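Local coordinates for protein ATP:cob(I)alamin adenosyltransferase, putative (Burkholderia thailandensis, PDB 2ZHZ) that probably transfers the adenosyl group of ATP to reduced cobalamin, making adenosylcobalamin, and works as a homotrimer, at residues Ala31-Ala34 and Ala35-Asp38; Ser63-Gln66 and His67-Asp71; Asn153-Ser156 and Asp157-Val161. One frame throughout, in Å; residues are numbered along the deposited sequence.

Contact 1 of 3, residues Ala31-Ala34 and Ala35-Asp38. With ATP (adenosine-5'-triphosphate), chain G.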
loop_
_atom_site.group_PDB
_atom_site.type_symbol
_atom_site.label_atom_id
_atom_site.label_comp_id
_atom_site.label_asym_id
_atom_site.label_seq_id
_atom_site.Cartn_x
_atom_site.Cartn_y
_atom_site.Cartn_z
ATOM N N ALA B 31 -6.727 11.720 -12.196
ATOM C CA ALA B 31 -5.342 11.742 -11.732
ATOM C C ALA B 31 -5.168 12.505 -10.418
ATOM O O ALA B 31 -4.332 12.147 -9.589
ATOM C CB ALA B 31 -4.443 12.353 -12.809
ATOM N N ARG B 32 -5.954 13.558 -10.224
ATOM C CA ARG B 32 -5.855 14.346 -9.000
ATOM C C ARG B 32 -6.362 13.555 -7.791
ATOM O O ARG B 32 -5.781 13.617 -6.707
ATOM C CB ARG B 32 -6.648 15.653 -9.145
ATOM C CG ARG B 32 -6.523 16.599 -7.957
ATOM C CD ARG B 32 -7.206 17.937 -8.232
ATOM N NE ARG B 32 -6.490 18.730 -9.233
ATOM C CZ ARG B 32 -5.427 19.490 -8.976
ATOM N NH1 ARG B 32 -4.940 19.573 -7.743
ATOM N NH2 ARG B 32 -4.848 20.173 -9.957
ATOM N N ILE B 33 -7.445 12.809 -7.981
ATOM C CA ILE B 33 -8.008 12.016 -6.897
ATOM C C ILE B 33 -7.064 10.865 -6.553
ATOM O O ILE B 33 -6.948 10.474 -5.394
ATOM C CB ILE B 33 -9.404 11.459 -7.283
ATOM C CG1 ILE B 33 -10.353 12.627 -7.582
ATOM C CG2 ILE B 33 -9.969 10.613 -6.153
ATOM C CD1 ILE B 33 -10.469 13.635 -6.444
ATOM N N ALA B 34 -6.388 10.333 -7.563
ATOM C CA ALA B 34 -5.436 9.250 -7.351
ATOM C C ALA B 34 -4.253 9.741 -6.512
ATOM O O ALA B 34 -3.798 9.046 -5.602
ATOM C CB ALA B 34 -4.940 8.715 -8.691
ATOM N N ALA B 35 -3.748 10.933 -6.821
ATOM C CA ALA B 35 -2.619 11.477 -6.070
ATOM C C ALA B 35 -3.039 11.737 -4.623
ATOM O O ALA B 35 -2.312 11.402 -3.688
ATOM C CB ALA B 35 -2.122 12.766 -6.724
ATOM N N ILE B 36 -4.213 12.331 -4.435
ATOM C CA ILE B 36 -4.711 12.589 -3.086
ATOM C C ILE B 36 -4.782 11.261 -2.336
ATOM O O ILE B 36 -4.429 11.178 -1.159
ATOM C CB ILE B 36 -6.122 13.210 -3.111
ATOM C CG1 ILE B 36 -6.054 14.647 -3.632
ATOM C CG2 ILE B 36 -6.741 13.163 -1.718
ATOM C CD1 ILE B 36 -7.402 15.219 -4.034
ATOM N N GLY B 37 -5.233 10.221 -3.033
ATOM C CA GLY B 37 -5.356 8.910 -2.414
ATOM C C GLY B 37 -4.036 8.310 -1.966
ATOM O O GLY B 37 -3.930 7.790 -0.851
ATOM N N ASP B 38 -3.030 8.368 -2.832
ATOM C CA ASP B 38 -1.720 7.822 -2.501
ATOM C C ASP B 38 -1.085 8.570 -1.333
ATOM O O ASP B 38 -0.385 7.974 -0.521
ATOM C CB ASP B 38 -0.785 7.867 -3.706
ATOM C CG ASP B 38 -1.121 6.819 -4.751
ATOM O OD1 ASP B 38 -1.769 5.804 -4.406
ATOM O OD2 ASP B 38 -0.721 7.007 -5.920
HETATM P PG ATP G . -19.816 9.989 0.038
HETATM O O1G ATP G . -20.391 9.191 -1.109
HETATM O O2G ATP G . -20.846 10.677 0.886
HETATM O O3G ATP G . -18.955 9.146 0.958
HETATM P PB ATP G . -17.588 11.003 -1.614
HETATM O O1B ATP G . -17.344 9.560 -1.932
HETATM O O2B ATP G . -17.780 11.922 -2.802
HETATM O O3B ATP G . -18.874 11.183 -0.596
HETATM P PA ATP G . -15.783 10.992 0.676
HETATM O O1A ATP G . -15.516 9.532 0.526
HETATM O O2A ATP G . -16.672 11.487 1.806
HETATM O O3A ATP G . -16.350 11.612 -0.737
HETATM O "O5'" ATP G . -14.338 11.682 0.801
HETATM C "C5'" ATP G . -14.204 13.087 0.910
HETATM C "C4'" ATP G . -12.953 13.579 0.169
HETATM O "O4'" ATP G . -12.030 12.512 -0.151
HETATM C "C3'" ATP G . -13.309 14.292 -1.130
HETATM O "O3'" ATP G . -13.003 15.692 -1.036
HETATM C "C2'" ATP G . -12.530 13.587 -2.231
HETATM O "O2'" ATP G . -11.664 14.511 -2.914
HETATM C "C1'" ATP G . -11.741 12.467 -1.560
HETATM N N9 ATP G . -12.087 11.109 -2.121
HETATM C C8 ATP G . -13.336 10.597 -2.296
HETATM N N7 ATP G . -13.299 9.349 -2.823
HETATM C C5 ATP G . -12.011 9.024 -3.001
HETATM C C6 ATP G . -11.251 7.841 -3.526
HETATM N N6 ATP G . -11.906 6.732 -3.974
HETATM N N1 ATP G . -9.872 7.910 -3.541
HETATM C C2 ATP G . -9.193 9.010 -3.098
HETATM N N3 ATP G . -9.824 10.121 -2.608
HETATM C C4 ATP G . -11.203 10.189 -2.537
#

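Contact 2 of 3, residues Ser63-Gln66 and His67-Asp71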
loop_
_atom_site.group_PDB
_atom_site.type_symbol
_atom_site.label_atom_id
_atom_site.label_comp_id
_atom_site.label_asym_id
_atom_site.label_seq_id
_atom_site.Cartn_x
_atom_site.Cartn_y
_atom_site.Cartn_z
ATOM N N SER B 63 5.394 12.399 13.442
ATOM C CA SER B 63 4.100 12.969 13.797
ATOM C C SER B 63 3.908 14.285 13.053
ATOM O O SER B 63 2.823 14.571 12.544
ATOM C CB SER B 63 4.009 13.200 15.308
ATOM O OG SER B 63 4.042 11.970 16.009
ATOM N N ALA B 64 4.971 15.080 12.984
ATOM C CA ALA B 64 4.922 16.361 12.293
ATOM C C ALA B 64 4.692 16.137 10.805
ATOM O O ALA B 64 4.000 16.915 10.144
ATOM C CB ALA B 64 6.222 17.120 12.505
ATOM N N ILE B 65 5.285 15.071 10.280
ATOM C CA ILE B 65 5.147 14.749 8.868
ATOM C C ILE B 65 3.701 14.421 8.514
ATOM O O ILE B 65 3.243 14.757 7.424
ATOM C CB ILE B 65 6.094 13.585 8.483
ATOM C CG1 ILE B 65 7.540 14.096 8.501
ATOM C CG2 ILE B 65 5.725 13.020 7.104
ATOM C CD1 ILE B 65 8.600 13.008 8.426
ATOM N N GLN B 66 2.977 13.779 9.427
ATOM C CA GLN B 66 1.576 13.454 9.163
ATOM C C GLN B 66 0.785 14.739 8.933
ATOM O O GLN B 66 -0.130 14.786 8.105
ATOM C CB GLN B 66 0.955 12.685 10.333
ATOM C CG GLN B 66 1.415 11.241 10.453
ATOM C CD GLN B 66 0.418 10.380 11.204
ATOM O OE1 GLN B 66 0.170 10.588 12.397
ATOM N NE2 GLN B 66 -0.171 9.409 10.505
ATOM N N HIS B 67 1.135 15.778 9.684
ATOM C CA HIS B 67 0.475 17.072 9.553
ATOM C C HIS B 67 0.821 17.671 8.195
ATOM O O HIS B 67 -0.040 18.235 7.523
ATOM C CB HIS B 67 0.925 18.005 10.680
ATOM C CG HIS B 67 0.482 17.559 12.038
ATOM N ND1 HIS B 67 -0.818 17.693 12.478
ATOM C CD2 HIS B 67 1.160 16.960 13.044
ATOM C CE1 HIS B 67 -0.920 17.196 13.698
ATOM N NE2 HIS B 67 0.267 16.744 14.064
ATOM N N ASP B 68 2.083 17.537 7.793
ATOM C CA ASP B 68 2.537 18.045 6.497
ATOM C C ASP B 68 1.765 17.354 5.377
ATOM O O ASP B 68 1.330 17.989 4.411
ATOM C CB ASP B 68 4.024 17.747 6.264
ATOM C CG ASP B 68 4.949 18.543 7.164
ATOM O OD1 ASP B 68 4.488 19.464 7.870
ATOM O OD2 ASP B 68 6.160 18.236 7.146
ATOM N N LEU B 69 1.630 16.037 5.501
ATOM C CA LEU B 69 0.936 15.243 4.497
ATOM C C LEU B 69 -0.541 15.590 4.429
ATOM O O LEU B 69 -1.156 15.522 3.363
ATOM C CB LEU B 69 1.133 13.749 4.782
ATOM C CG LEU B 69 2.574 13.275 4.571
ATOM C CD1 LEU B 69 2.667 11.775 4.840
ATOM C CD2 LEU B 69 3.018 13.583 3.139
ATOM N N PHE B 70 -1.117 15.956 5.569
ATOM C CA PHE B 70 -2.517 16.346 5.587
ATOM C C PHE B 70 -2.654 17.630 4.771
ATOM O O PHE B 70 -3.592 17.787 3.991
ATOM C CB PHE B 70 -2.993 16.599 7.014
ATOM C CG PHE B 70 -4.445 16.963 7.100
ATOM C CD1 PHE B 70 -5.424 15.979 7.020
ATOM C CD2 PHE B 70 -4.835 18.293 7.211
ATOM C CE1 PHE B 70 -6.778 16.317 7.046
ATOM C CE2 PHE B 70 -6.183 18.643 7.237
ATOM C CZ PHE B 70 -7.156 17.650 7.155
ATOM N N ASP B 71 -1.709 18.550 4.950
ATOM C CA ASP B 71 -1.742 19.810 4.215
ATOM C C ASP B 71 -1.431 19.620 2.737
ATOM O O ASP B 71 -2.007 20.297 1.883
ATOM C CB ASP B 71 -0.756 20.813 4.817
ATOM C CG ASP B 71 -1.194 21.313 6.178
ATOM O OD1 ASP B 71 -2.384 21.139 6.528
ATOM O OD2 ASP B 71 -0.355 21.894 6.896
#

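Contact 3 of 3, residues Asn153-Ser156 and Asp157-Val161. With ATP (adenosine-5'-triphosphate), chain H.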
loop_
_atom_site.group_PDB
_atom_site.type_symbol
_atom_site.label_atom_id
_atom_site.label_comp_id
_atom_site.label_asym_id
_atom_site.label_seq_id
_atom_site.Cartn_x
_atom_site.Cartn_y
_atom_site.Cartn_z
ATOM N N ASN B 153 9.738 13.851 -2.577
ATOM C CA ASN B 153 11.037 13.413 -3.080
ATOM C C ASN B 153 11.968 13.293 -1.867
ATOM O O ASN B 153 12.668 12.293 -1.688
ATOM C CB ASN B 153 11.600 14.443 -4.068
ATOM C CG ASN B 153 12.801 13.921 -4.837
ATOM O OD1 ASN B 153 13.600 14.687 -5.381
ATOM N ND2 ASN B 153 12.925 12.613 -4.895
ATOM N N ARG B 154 11.952 14.321 -1.028
ATOM C CA ARG B 154 12.777 14.346 0.170
ATOM C C ARG B 154 12.290 13.364 1.227
ATOM O O ARG B 154 13.094 12.741 1.913
ATOM C CB ARG B 154 12.804 15.764 0.748
ATOM C CG ARG B 154 13.614 16.725 -0.094
ATOM C CD ARG B 154 13.427 18.182 0.318
ATOM N NE ARG B 154 14.302 19.030 -0.484
ATOM C CZ ARG B 154 14.224 19.142 -1.806
ATOM N NH1 ARG B 154 13.297 18.472 -2.478
ATOM N NH2 ARG B 154 15.098 19.889 -2.465
ATOM N N LEU B 155 10.975 13.222 1.356
ATOM C CA LEU B 155 10.423 12.321 2.356
ATOM C C LEU B 155 10.831 10.856 2.172
ATOM O O LEU B 155 11.108 10.171 3.156
ATOM C CB LEU B 155 8.895 12.432 2.398
ATOM C CG LEU B 155 8.200 11.560 3.453
ATOM C CD1 LEU B 155 8.792 11.835 4.833
ATOM C CD2 LEU B 155 6.707 11.847 3.447
ATOM N N SER B 156 10.868 10.361 0.937
ATOM C CA SER B 156 11.252 8.962 0.747
ATOM C C SER B 156 12.707 8.786 1.172
ATOM O O SER B 156 13.084 7.752 1.720
ATOM C CB SER B 156 11.050 8.509 -0.710
ATOM O OG SER B 156 11.919 9.160 -1.612
ATOM N N ASP B 157 13.517 9.811 0.931
ATOM C CA ASP B 157 14.926 9.787 1.317
ATOM C C ASP B 157 14.984 9.719 2.845
ATOM O O ASP B 157 15.691 8.884 3.410
ATOM C CB ASP B 157 15.618 11.058 0.803
ATOM C CG ASP B 157 17.135 11.036 0.980
ATOM O OD1 ASP B 157 17.773 12.034 0.587
ATOM O OD2 ASP B 157 17.693 10.044 1.499
ATOM N N LEU B 158 14.222 10.585 3.514
ATOM C CA LEU B 158 14.203 10.612 4.976
ATOM C C LEU B 158 13.669 9.309 5.573
ATOM O O LEU B 158 14.128 8.865 6.628
ATOM C CB LEU B 158 13.361 11.791 5.482
ATOM C CG LEU B 158 13.247 11.916 7.005
ATOM C CD1 LEU B 158 14.644 12.014 7.616
ATOM C CD2 LEU B 158 12.421 13.149 7.364
ATOM N N LEU B 159 12.693 8.698 4.910
ATOM C CA LEU B 159 12.141 7.443 5.404
ATOM C C LEU B 159 13.207 6.346 5.317
ATOM O O LEU B 159 13.287 5.469 6.182
ATOM C CB LEU B 159 10.880 7.078 4.609
ATOM C CG LEU B 159 9.680 7.951 5.013
ATOM C CD1 LEU B 159 8.535 7.781 4.029
ATOM C CD2 LEU B 159 9.243 7.576 6.435
ATOM N N PHE B 160 14.032 6.405 4.276
ATOM C CA PHE B 160 15.119 5.445 4.109
ATOM C C PHE B 160 16.093 5.654 5.273
ATOM O O PHE B 160 16.521 4.706 5.929
ATOM C CB PHE B 160 15.849 5.705 2.791
ATOM C CG PHE B 160 17.042 4.816 2.564
ATOM C CD1 PHE B 160 16.888 3.533 2.050
ATOM C CD2 PHE B 160 18.327 5.274 2.851
ATOM C CE1 PHE B 160 17.999 2.713 1.818
ATOM C CE2 PHE B 160 19.443 4.469 2.627
ATOM C CZ PHE B 160 19.280 3.183 2.107
ATOM N N VAL B 161 16.433 6.913 5.523
ATOM C CA VAL B 161 17.359 7.258 6.597
ATOM C C VAL B 161 16.817 6.865 7.964
ATOM O O VAL B 161 17.549 6.336 8.798
ATOM C CB VAL B 161 17.677 8.766 6.579
ATOM C CG1 VAL B 161 18.579 9.134 7.759
ATOM C CG2 VAL B 161 18.361 9.120 5.272
HETATM P PG ATP H . 16.954 12.569 -5.914
HETATM O O1G ATP H . 16.102 13.728 -6.339
HETATM O O2G ATP H . 18.350 12.973 -5.540
HETATM O O3G ATP H . 16.314 11.811 -4.783
HETATM P PB ATP H . 15.896 10.784 -7.902
HETATM O O1B ATP H . 14.590 11.141 -7.256
HETATM O O2B ATP H . 16.024 10.983 -9.393
HETATM O O3B ATP H . 17.119 11.556 -7.166
HETATM P PA ATP H . 16.298 8.503 -6.127
HETATM O O1A ATP H . 15.121 8.925 -5.318
HETATM O O2A ATP H . 17.687 8.634 -5.553
HETATM O O3A ATP H . 16.272 9.231 -7.596
HETATM O "O5'" ATP H . 16.047 6.966 -6.531
HETATM C "C5'" ATP H . 17.103 6.165 -7.052
HETATM C "C4'" ATP H . 16.610 5.326 -8.227
HETATM O "O4'" ATP H . 15.229 4.912 -8.072
HETATM C "C3'" ATP H . 16.730 6.066 -9.556
HETATM O "O3'" ATP H . 17.730 5.446 -10.374
HETATM C "C2'" ATP H . 15.335 6.031 -10.167
HETATM O "O2'" ATP H . 15.379 5.348 -11.428
HETATM C "C1'" ATP H . 14.428 5.308 -9.188
HETATM N N9 ATP H . 13.312 6.189 -8.686
HETATM C C8 ATP H . 13.380 7.519 -8.406
HETATM N N7 ATP H . 12.196 8.003 -7.963
HETATM C C5 ATP H . 11.329 6.976 -7.952
HETATM C C6 ATP H . 9.892 6.780 -7.588
HETATM N N6 ATP H . 9.148 7.815 -7.140
HETATM N N1 ATP H . 9.353 5.519 -7.722
HETATM C C2 ATP H . 10.090 4.454 -8.174
HETATM N N3 ATP H . 11.407 4.568 -8.519
HETATM C C4 ATP H . 12.067 5.777 -8.431
#

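Contact 1 of 3, residues Ala31-Ala34 and Ala35-Asp38
Ile33 and Gly37, one turn apart at the start of helix 31-50, form a wall for the adenine of ATP. The Gly37 amide binds Ile33 O, with N and O 2.9 Å apart and an N-H...O angle of 149°. The same carbonyl oxygen lies 3.5 Å from C2 of the adenine, while Gly37 CA, carrying no side chain, stands 3.9 Å from that carbon. Ile33 adds its CG2 branch, 3.5 Å from adenine C2. With CG1 beside the backbone N (chi1 -60°), CG2 is left anti to that N and points at the adenine, while CD1 runs toward the ribose, 3.8 Å from O2'. Ile33 CD1 is 4.2 Å from Ile36 CD1, and Ile36 CG1 rests against Arg32 O at 3.3 Å.

The inward side is tightly packed: Ala35 and Ile36 meet Leu76 of helix 56-77, and Arg32 NH2 makes a salt bridge to Glu142 and NH1 a hydrogen bond to Leu76 O. Ala31 and Ala34 lie on the looser, partly exposed side, where Arg133 of the second subunit packs on Ala34. Asp38 is buried, its carboxylate bonded to Arg130 and Ser134. Here the adenine is met by two hydrocarbon groups and a carbonyl oxygen already engaged in the helix, consistent with this wall contributing shape and van der Waals contact, while hydrogen bonds to ATP come from other residues, such as Thr18 of this chain and Arg129 of the second subunit.

Contact 2 of 3, residues Ser63-Gln66 and His67-Asp71
Ala64 O is gripped by two amides of the next turn: Asp68 N donates from 3.1 Å, and His67 N gives a weak second bond bent to 121°. The turn belongs to helix 56-77 of the helix bundle that builds each subunit of this PduO-type enzyme. Its side chains serve different neighbours.

The His67 ring, on the exposed flank, folds back along the helix because CG is anti to the carbonyl carbon (chi1 -66°). CD2 thereby comes within 3.0 Å of Ser63 O, a close carbon-to-oxygen approach oblique to the ring, while Ala64 CA sits at the ring edge, near its plane. Leu111 of the second subunit packs on the same histidine.

Asp68 has the same first torsion, which keeps its carboxylate beside the preceding turn, with OD1 3.5 Å from Ala64 O. That proximity of two acceptor oxygens is probably offset by the partners of the carboxylate: Arg91 makes a salt bridge to OD1, and Tyr151 OH bonds to OD2. Helices 86-101 and 147-169 are thus tied to this one at a single buried acid.

Gln66 and Phe70 face the trimer interface. The Gln66 amide nitrogen bonds to Pro112 O of the second subunit and to Asn43 O of its own chain, and the Phe70 ring meets Phe109 of the second subunit with the planes at about 50°. Along the inner face, Ile65 and Leu69 lie side by side and point the same way. Leu69 N reaches Ile65 O at 2.8 Å, and beside this bond Ile65 CG2 touches Leu69 CD1 at 4.0 Å.

Contact 3 of 3, residues Asn153-Ser156 and Asp157-Val161
The backbone winds as regular helix from Arg154 onward, with Leu158 N bound to Arg154 O at 2.9 Å, whereas Asp157 N stands 3.7 Å from Asn153 O. This is part of helix 147-169 of the helix bundle. On the side facing the ATP, Asn153, with CG anti to the backbone N (chi1 -168°), sends its amide to the magnesium ion and the triphosphate, beside Glu132. One turn on, Asp157 OD1 makes a salt bridge to Arg11 of the third subunit, which itself binds this ATP; Asp157 is a magnesium site in this protein, though no ion is bound to it here. Arg154 makes salt bridges through NE to Asp93 of its own chain and through NH2 to Asp14 of the third subunit, with Arg150 O taking a further bond.

On the side facing the bundle core Leu155 and Leu159 cross obliquely, and Leu159 N binds Leu155 O at 2.8 Å. Leu155, with CG anti to the backbone N (chi1 -178°), stands out nearly at right angles to the helix, while Leu159 folds back over the preceding turn. Leu159 CG lies 3.2 Å from Leu155 O, and Leu159 CD1 is 3.8 Å from Leu155 CG.

The three contacts come in series along the chain, on helices 31-50, 56-77 and 147-169 of one helix bundle. Contacts 2 and 3, with centres about 14 Å apart, meet in its core, where Ile65 CD1 packs 3.8 Å from Leu155 CD1. Contact 1 stands apart, about 17 Å from contact 2 and 20 Å from contact 3 between centres, although its helix precedes that of contact 2. Contacts 1 and 3 serve two different ATP molecules: the first lies between this chain and the second subunit, the other between it and the third. Through them the subunit gives an adenine wall to one site and a magnesium-side residue to another, consistent with interfacial sites.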